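Acetyl-CoA C-acetyltransferase (Syntrophomonas wolfei subsp. wolfei, PDB 7N7Z) probably catalyses the thiolase reaction, the reversible condensation of two acetyl-CoA molecules to acetoacetyl-CoA and free coenzyme A. Local coordinates at residues B[47-61]-B[111-125]. Sequence-based numbering, arbitrary orientation.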
ATOM      1  N   VAL B  47      44.490  -1.936  -7.233  1.00 37.91           N
ATOM      2  CA  VAL B  47      44.490  -3.114  -6.375  1.00 37.72           C
ATOM      3  C   VAL B  47      43.610  -4.181  -7.003  1.00 37.29           C
ATOM      4  O   VAL B  47      42.555  -3.878  -7.575  1.00 37.87           O
ATOM      5  CB  VAL B  47      43.998  -2.765  -4.956  1.00 40.08           C
ATOM      6  CG1 VAL B  47      42.492  -2.521  -4.958  1.00 40.49           C
ATOM      7  CG2 VAL B  47      44.359  -3.877  -3.983  1.00 42.94           C
ATOM      8  N   ASP B  48      44.039  -5.429  -6.900  1.00 37.68           N
ATOM      9  CA  ASP B  48      43.207  -6.545  -7.335  1.00 38.31           C
ATOM     10  C   ASP B  48      42.033  -6.689  -6.376  1.00 37.81           C
ATOM     11  O   ASP B  48      42.253  -6.866  -5.171  1.00 34.02           O
ATOM     12  CB  ASP B  48      44.021  -7.834  -7.381  1.00 38.65           C
ATOM     13  CG  ASP B  48      43.153  -9.067  -7.545  1.00 42.49           C
ATOM     14  OD1 ASP B  48      42.130  -8.986  -8.258  1.00 42.84           O
ATOM     15  OD2 ASP B  48      43.494 -10.119  -6.964  1.00 48.20           O
ATOM     16  N   PRO B  49      40.784  -6.607  -6.842  1.00 34.56           N
ATOM     17  CA  PRO B  49      39.654  -6.731  -5.906  1.00 37.78           C
ATOM     18  C   PRO B  49      39.630  -8.050  -5.152  1.00 35.84           C
ATOM     19  O   PRO B  49      38.987  -8.129  -4.098  1.00 33.82           O
ATOM     20  CB  PRO B  49      38.420  -6.581  -6.810  1.00 35.49           C
ATOM     21  CG  PRO B  49      38.914  -6.813  -8.204  1.00 36.54           C
ATOM     22  CD  PRO B  49      40.332  -6.350  -8.220  1.00 35.87           C
ATOM     23  N   GLY B  50      40.317  -9.080  -5.644  1.00 36.16           N
ATOM     24  CA  GLY B  50      40.278 -10.388  -5.015  1.00 35.95           C
ATOM     25  C   GLY B  50      40.984 -10.474  -3.677  1.00 38.80           C
ATOM     26  O   GLY B  50      40.814 -11.479  -2.978  1.00 40.18           O
ATOM     27  N   ILE B  51      41.767  -9.462  -3.304  1.00 40.16           N
ATOM     28  CA  ILE B  51      42.507  -9.469  -2.048  1.00 39.70           C
ATOM     29  C   ILE B  51      41.966  -8.465  -1.046  1.00 38.33           C
ATOM     30  O   ILE B  51      42.489  -8.384   0.076  1.00 35.07           O
ATOM     31  CB  ILE B  51      44.011  -9.227  -2.282  1.00 38.58           C
ATOM     32  CG1 ILE B  51      44.260  -7.783  -2.725  1.00 42.27           C
ATOM     33  CG2 ILE B  51      44.547 -10.210  -3.313  1.00 42.06           C
ATOM     34  CD1 ILE B  51      45.664  -7.528  -3.232  1.00 39.17           C
ATOM     35  N   ILE B  52      40.940  -7.695  -1.406  1.00 38.15           N
ATOM     36  CA  ILE B  52      40.345  -6.755  -0.463  1.00 36.92           C
ATOM     37  C   ILE B  52      39.705  -7.538   0.677  1.00 33.25           C
ATOM     38  O   ILE B  52      38.994  -8.525   0.452  1.00 33.90           O
ATOM     39  CB  ILE B  52      39.329  -5.849  -1.176  1.00 37.65           C
ATOM     40  CG1 ILE B  52      40.055  -4.941  -2.174  1.00 37.97           C
ATOM     41  CG2 ILE B  52      38.542  -5.024  -0.161  1.00 32.70           C
ATOM     42  CD1 ILE B  52      39.136  -4.073  -3.022  1.00 33.14           C
ATOM     43  N   ASP B  53      39.958  -7.097   1.911  1.00 33.73           N
ATOM     44  CA  ASP B  53      39.595  -7.898   3.074  1.00 32.42           C
ATOM     45  C   ASP B  53      38.134  -7.734   3.473  1.00 34.59           C
ATOM     46  O   ASP B  53      37.557  -8.648   4.072  1.00 31.45           O
ATOM     47  CB  ASP B  53      40.491  -7.533   4.260  1.00 32.89           C
ATOM     48  CG  ASP B  53      41.924  -7.981   4.063  1.00 36.96           C
ATOM     49  OD1 ASP B  53      42.130  -9.144   3.659  1.00 34.97           O
ATOM     50  OD2 ASP B  53      42.842  -7.169   4.311  1.00 37.38           O
ATOM     51  N   GLU B  54      37.522  -6.594   3.166  1.00 30.98           N
ATOM     52  CA  GLU B  54      36.155  -6.343   3.600  1.00 29.35           C
ATOM     53  C   GLU B  54      35.576  -5.198   2.785  1.00 27.86           C
ATOM     54  O   GLU B  54      36.282  -4.513   2.043  1.00 29.82           O
ATOM     55  CB  GLU B  54      36.098  -6.010   5.096  1.00 30.27           C
ATOM     56  CG  GLU B  54      36.686  -4.640   5.447  1.00 33.34           C
ATOM     57  CD  GLU B  54      36.499  -4.271   6.906  1.00 36.13           C
ATOM     58  OE1 GLU B  54      35.607  -4.852   7.559  1.00 35.93           O
ATOM     59  OE2 GLU B  54      37.238  -3.394   7.397  1.00 36.71           O
ATOM     60  N   ILE B  55      34.271  -5.001   2.944  1.00 26.70           N
ATOM     61  CA  ILE B  55      33.592  -3.792   2.502  1.00 24.37           C
ATOM     62  C   ILE B  55      32.782  -3.266   3.677  1.00 30.14           C
ATOM     63  O   ILE B  55      32.043  -4.025   4.317  1.00 28.45           O
ATOM     64  CB  ILE B  55      32.682  -4.037   1.283  1.00 24.04           C
ATOM     65  CG1 ILE B  55      32.025  -2.722   0.847  1.00 28.28           C
ATOM     66  CG2 ILE B  55      31.624  -5.085   1.599  1.00 27.77           C
ATOM     67  CD1 ILE B  55      31.164  -2.842  -0.389  1.00 29.72           C
ATOM     68  N   VAL B  56      32.941  -1.982   3.977  1.00 26.66           N
ATOM     69  CA  VAL B  56      32.111  -1.285   4.952  1.00 28.71           C
ATOM     70  C   VAL B  56      31.225  -0.332   4.163  1.00 29.70           C
ATOM     71  O   VAL B  56      31.698   0.687   3.644  1.00 28.87           O
ATOM     72  CB  VAL B  56      32.951  -0.541   5.997  1.00 30.42           C
ATOM     73  CG1 VAL B  56      32.056   0.025   7.087  1.00 29.04           C
ATOM     74  CG2 VAL B  56      34.000  -1.470   6.592  1.00 31.14           C
ATOM     75  N   GLY B  57      29.942  -0.671   4.056  1.00 29.00           N
ATOM     76  CA  GLY B  57      29.009   0.079   3.235  1.00 29.90           C
ATOM     77  C   GLY B  57      28.213   1.066   4.068  1.00 32.51           C
ATOM     78  O   GLY B  57      27.657   0.712   5.110  1.00 35.24           O
ATOM     79  N   ALA B  58      28.161   2.304   3.590  1.00 30.45           N
ATOM     80  CA  ALA B  58      27.416   3.369   4.241  1.00 33.52           C
ATOM     81  C   ALA B  58      26.171   3.706   3.433  1.00 31.70           C
ATOM     82  O   ALA B  58      26.219   3.781   2.200  1.00 28.27           O
ATOM     83  CB  ALA B  58      28.280   4.620   4.408  1.00 30.63           C
ATOM     84  N   THR B  59      25.058   3.895   4.134  1.00 34.29           N
ATOM     85  CA  THR B  59      23.806   4.331   3.532  1.00 31.55           C
ATOM     86  C   THR B  59      22.835   4.656   4.654  1.00 35.23           C
ATOM     87  O   THR B  59      22.897   4.057   5.731  1.00 34.52           O
ATOM     88  CB  THR B  59      23.208   3.265   2.604  1.00 32.25           C
ATOM     89  OG1 THR B  59      22.240   3.875   1.739  1.00 33.58           O
ATOM     90  CG2 THR B  59      22.534   2.161   3.409  1.00 35.91           C
ATOM     91  N   CYS B  60      21.940   5.607   4.392  1.00 33.76           N
ATOM     92  CA  CYS B  60      20.976   6.007   5.409  1.00 36.80           C
ATOM     93  C   CYS B  60      19.666   5.232   5.293  1.00 36.19           C
ATOM     94  O   CYS B  60      19.076   4.873   6.318  1.00 37.97           O
ATOM     95  CB  CYS B  60      20.714   7.516   5.323  1.00 38.97           C
ATOM     96  SG  CYS B  60      19.408   8.132   6.422  1.00 46.70           S
ATOM     97  N   LEU B  61      19.202   4.947   4.075  1.00 36.71           N
ATOM     98  CA  LEU B  61      17.930   4.257   3.850  1.00 38.87           C
ATOM     99  C   LEU B  61      18.193   2.921   3.151  1.00 37.38           C
ATOM    100  O   LEU B  61      18.281   2.841   1.923  1.00 35.23           O
ATOM    101  CB  LEU B  61      16.954   5.133   3.045  1.00 37.91           C
ATOM    102  CG  LEU B  61      16.098   6.122   3.848  1.00 43.64           C
ATOM    103  CD1 LEU B  61      15.050   5.404   4.685  1.00 38.53           C
ATOM    104  CD2 LEU B  61      16.951   7.001   4.738  1.00 40.82           C
ATOM    105  N   THR B 111      42.357  -6.043   9.333  1.00 38.22           N
ATOM    106  CA  THR B 111      42.354  -6.081   7.880  1.00 42.27           C
ATOM    107  C   THR B 111      43.533  -5.270   7.365  1.00 37.37           C
ATOM    108  O   THR B 111      44.035  -4.368   8.039  1.00 34.76           O
ATOM    109  CB  THR B 111      41.048  -5.528   7.290  1.00 38.46           C
ATOM    110  OG1 THR B 111      40.885  -4.161   7.684  1.00 40.88           O
ATOM    111  CG2 THR B 111      39.851  -6.341   7.765  1.00 37.55           C
ATOM    112  N   ASP B 112      43.974  -5.606   6.155  1.00 40.24           N
ATOM    113  CA  ASP B 112      45.016  -4.851   5.470  1.00 41.42           C
ATOM    114  C   ASP B 112      44.464  -3.923   4.400  1.00 38.18           C
ATOM    115  O   ASP B 112      45.014  -2.836   4.191  1.00 34.60           O
ATOM    116  CB  ASP B 112      46.028  -5.809   4.832  1.00 40.41           C
ATOM    117  CG  ASP B 112      46.633  -6.768   5.837  1.00 46.12           C
ATOM    118  OD1 ASP B 112      46.746  -6.387   7.021  1.00 47.10           O
ATOM    119  OD2 ASP B 112      46.995  -7.899   5.447  1.00 46.99           O
ATOM    120  N   ILE B 113      43.387  -4.324   3.726  1.00 38.30           N
ATOM    121  CA  ILE B 113      42.752  -3.531   2.682  1.00 37.41           C
ATOM    122  C   ILE B 113      41.252  -3.556   2.928  1.00 37.00           C
ATOM    123  O   ILE B 113      40.659  -4.633   3.056  1.00 35.67           O
ATOM    124  CB  ILE B 113      43.074  -4.069   1.273  1.00 38.82           C
ATOM    125  CG1 ILE B 113      44.564  -4.402   1.155  1.00 38.38           C
ATOM    126  CG2 ILE B 113      42.648  -3.059   0.212  1.00 37.10           C
ATOM    127  CD1 ILE B 113      44.957  -4.992  -0.182  1.00 40.14           C
ATOM    128  N   SER B 114      40.640  -2.374   2.995  1.00 33.33           N
ATOM    129  CA  SER B 114      39.213  -2.250   3.253  1.00 35.13           C
ATOM    130  C   SER B 114      38.585  -1.344   2.207  1.00 33.39           C
ATOM    131  O   SER B 114      39.100  -0.256   1.930  1.00 34.23           O
ATOM    132  CB  SER B 114      38.950  -1.691   4.655  1.00 34.31           C
ATOM    133  OG  SER B 114      39.229  -2.659   5.653  1.00 35.60           O
ATOM    134  N   LEU B 115      37.478  -1.797   1.628  1.00 30.50           N
ATOM    135  CA  LEU B 115      36.683  -0.980   0.725  1.00 30.05           C
ATOM    136  C   LEU B 115      35.576  -0.301   1.521  1.00 29.54           C
ATOM    137  O   LEU B 115      34.909  -0.944   2.337  1.00 28.27           O
ATOM    138  CB  LEU B 115      36.090  -1.835  -0.395  1.00 27.55           C
ATOM    139  CG  LEU B 115      35.067  -1.148  -1.303  1.00 29.07           C
ATOM    140  CD1 LEU B 115      35.670   0.080  -1.969  1.00 29.17           C
ATOM    141  CD2 LEU B 115      34.540  -2.121  -2.346  1.00 28.40           C
ATOM    142  N   VAL B 116      35.396   0.995   1.297  1.00 27.56           N
ATOM    143  CA  VAL B 116      34.318   1.757   1.918  1.00 28.78           C
ATOM    144  C   VAL B 116      33.449   2.320   0.804  1.00 27.54           C
ATOM    145  O   VAL B 116      33.946   3.038  -0.073  1.00 28.29           O
ATOM    146  CB  VAL B 116      34.846   2.882   2.821  1.00 26.82           C
ATOM    147  CG1 VAL B 116      33.687   3.686   3.398  1.00 29.13           C
ATOM    148  CG2 VAL B 116      35.706   2.310   3.934  1.00 31.78           C
ATOM    149  N   THR B 117      32.163   1.989   0.832  1.00 30.38           N
ATOM    150  CA  THR B 117      31.188   2.537  -0.099  1.00 29.83           C
ATOM    151  C   THR B 117      30.177   3.371   0.674  1.00 29.06           C
ATOM    152  O   THR B 117      29.785   3.014   1.789  1.00 29.30           O
ATOM    153  CB  THR B 117      30.465   1.432  -0.877  1.00 30.85           C
ATOM    154  OG1 THR B 117      29.772   0.573   0.036  1.00 34.27           O
ATOM    155  CG2 THR B 117      31.456   0.618  -1.692  1.00 31.06           C
ATOM    156  N   ALA B 118      29.767   4.486   0.077  1.00 27.51           N
ATOM    157  CA  ALA B 118      28.794   5.388   0.684  1.00 31.37           C
ATOM    158  C   ALA B 118      27.826   5.817  -0.406  1.00 27.16           C
ATOM    159  O   ALA B 118      28.248   6.386  -1.416  1.00 29.28           O
ATOM    160  CB  ALA B 118      29.481   6.602   1.316  1.00 29.96           C
ATOM    161  N   VAL B 119      26.537   5.540  -0.212  1.00 28.34           N
ATOM    162  CA  VAL B 119      25.560   5.720  -1.277  1.00 28.82           C
ATOM    163  C   VAL B 119      24.229   6.152  -0.685  1.00 33.60           C
ATOM    164  O   VAL B 119      23.870   5.781   0.438  1.00 30.29           O
ATOM    165  CB  VAL B 119      25.388   4.429  -2.111  1.00 28.97           C
ATOM    166  CG1 VAL B 119      24.814   3.309  -1.250  1.00 29.09           C
ATOM    167  CG2 VAL B 119      24.495   4.695  -3.313  1.00 29.54           C
ATOM    168  N   GLU B 120      23.494   6.945  -1.460  1.00 30.95           N
ATOM    169  CA  GLU B 120      22.112   7.283  -1.139  1.00 31.38           C
ATOM    170  C   GLU B 120      21.403   7.596  -2.448  1.00 31.20           C
ATOM    171  O   GLU B 120      21.741   8.578  -3.115  1.00 33.58           O
ATOM    172  CB  GLU B 120      22.030   8.465  -0.179  1.00 32.56           C
ATOM    173  CG  GLU B 120      20.718   8.534   0.591  1.00 37.12           C
ATOM    174  CD  GLU B 120      20.517   7.340   1.499  1.00 35.67           C
ATOM    175  OE1 GLU B 120      21.377   7.113   2.374  1.00 36.26           O
ATOM    176  OE2 GLU B 120      19.505   6.626   1.336  1.00 40.72           O
ATOM    177  N   SER B 121      20.439   6.760  -2.820  1.00 29.42           N
ATOM    178  CA  SER B 121      19.582   6.998  -3.978  1.00 28.94           C
ATOM    179  C   SER B 121      18.220   7.415  -3.432  1.00 30.09           C
ATOM    180  O   SER B 121      17.287   6.614  -3.341  1.00 30.31           O
ATOM    181  CB  SER B 121      19.492   5.760  -4.867  1.00 29.25           C
ATOM    182  OG  SER B 121      18.467   5.904  -5.836  1.00 32.67           O
ATOM    183  N   MET B 122      18.115   8.691  -3.050  1.00 29.63           N
ATOM    184  CA  MET B 122      16.894   9.177  -2.419  1.00 33.71           C
ATOM    185  C   MET B 122      15.723   9.201  -3.390  1.00 30.44           C
ATOM    186  O   MET B 122      14.568   9.185  -2.949  1.00 30.12           O
ATOM    187  CB  MET B 122      17.114  10.575  -1.823  1.00 35.99           C
ATOM    188  CG  MET B 122      18.512  10.803  -1.248  1.00 33.79           C
ATOM    189  SD  MET B 122      18.804  12.468  -0.612  1.00 40.07           S
ATOM    190  CE  MET B 122      17.592  12.573   0.701  1.00 37.82           C
ATOM    191  N   SER B 123      15.992   9.224  -4.696  1.00 28.73           N
ATOM    192  CA  SER B 123      14.924   9.132  -5.681  1.00 30.91           C
ATOM    193  C   SER B 123      14.226   7.779  -5.651  1.00 30.17           C
ATOM    194  O   SER B 123      13.078   7.679  -6.098  1.00 30.69           O
ATOM    195  CB  SER B 123      15.481   9.386  -7.083  1.00 31.69           C
ATOM    196  OG  SER B 123      16.162  10.627  -7.150  1.00 31.20           O
ATOM    197  N   ASN B 124      14.890   6.739  -5.138  1.00 32.68           N
ATOM    198  CA  ASN B 124      14.348   5.385  -5.141  1.00 30.62           C
ATOM    199  C   ASN B 124      14.112   4.848  -3.732  1.00 29.27           C
ATOM    200  O   ASN B 124      14.049   3.630  -3.539  1.00 28.87           O
ATOM    201  CB  ASN B 124      15.277   4.446  -5.914  1.00 28.01           C
ATOM    202  CG  ASN B 124      15.199   4.656  -7.414  1.00 30.97           C
ATOM    203  OD1 ASN B 124      14.214   4.283  -8.054  1.00 29.67           O
ATOM    204  ND2 ASN B 124      16.239   5.256  -7.982  1.00 27.46           N
ATOM    205  N   ILE B 125      13.981   5.725  -2.745  1.00 28.49           N
ATOM    206  CA  ILE B 125      13.572   5.272  -1.411  1.00 30.37           C
ATOM    207  C   ILE B 125      12.105   4.856  -1.466  1.00 25.52           C
ATOM    208  O   ILE B 125      11.264   5.626  -1.962  1.00 27.91           O
ATOM    209  CB  ILE B 125      13.795   6.379  -0.378  1.00 28.66           C
ATOM    210  CG1 ILE B 125      15.293   6.650  -0.203  1.00 28.81           C
ATOM    211  CG2 ILE B 125      13.181   5.993   0.960  1.00 31.44           C
ATOM    212  CD1 ILE B 125      15.603   7.920   0.568  1.00 31.32           C
TER
HETATM  213  O   HOH W   1      27.085   1.523   0.902  1.00 34.39           O
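Thr-111 lays its CB against the CB of Asp-53, and the next two amides close on the carboxylate of Asp-53: OD2 accepts from Asp-112 N (2.7 Å) and Ile-113 N (3.0 Å), both on its anti side, one above and one below the carboxylate plane, while OD1 pairs with Arg-82. Ile-113 swings CD1 to Ile-51 CG1 and Val-47 CG2. Ser-114 OG donates to the anti lone pair of Glu-54 OE2 (2.7 Å) and accepts from Thr-111 OG1; Glu-54 OE1 forms a salt bridge with Arg-97 of the second subunit. In the parallel pairing, Leu-115 bonds Glu-54 O and Val-56 N, Thr-117 bonds Val-56 O and Ala-58 N, and Val-119 N bonds Ala-58 O. Ile-55 CD1 stands alongside Leu-115 CD2 (4.0 Å) on one face of the sheet. Thr-117 OG1 shares a water with Ala-58 O. Val-119 O takes Thr-59 OG1 (2.8 Å) from above its carbonyl plane. Glu-120 folds back at chi2 (63°) and accepts two hydrogen bonds on the syn side, OE1 from Cys-60 N (2.6 Å) and OE2 from Leu-61 N (3.2 Å). A glutamine here would probably leave one of these N-H groups facing an NH2 instead of an acceptor. Ile-125 CD1 packs on Leu-61 CG (3.8 Å). These are neighbouring parallel strands of the thiolase N-terminal domain, and Cys-60 and Glu-120 lie near the predicted catalytic Cys-92 and His-358, respectively.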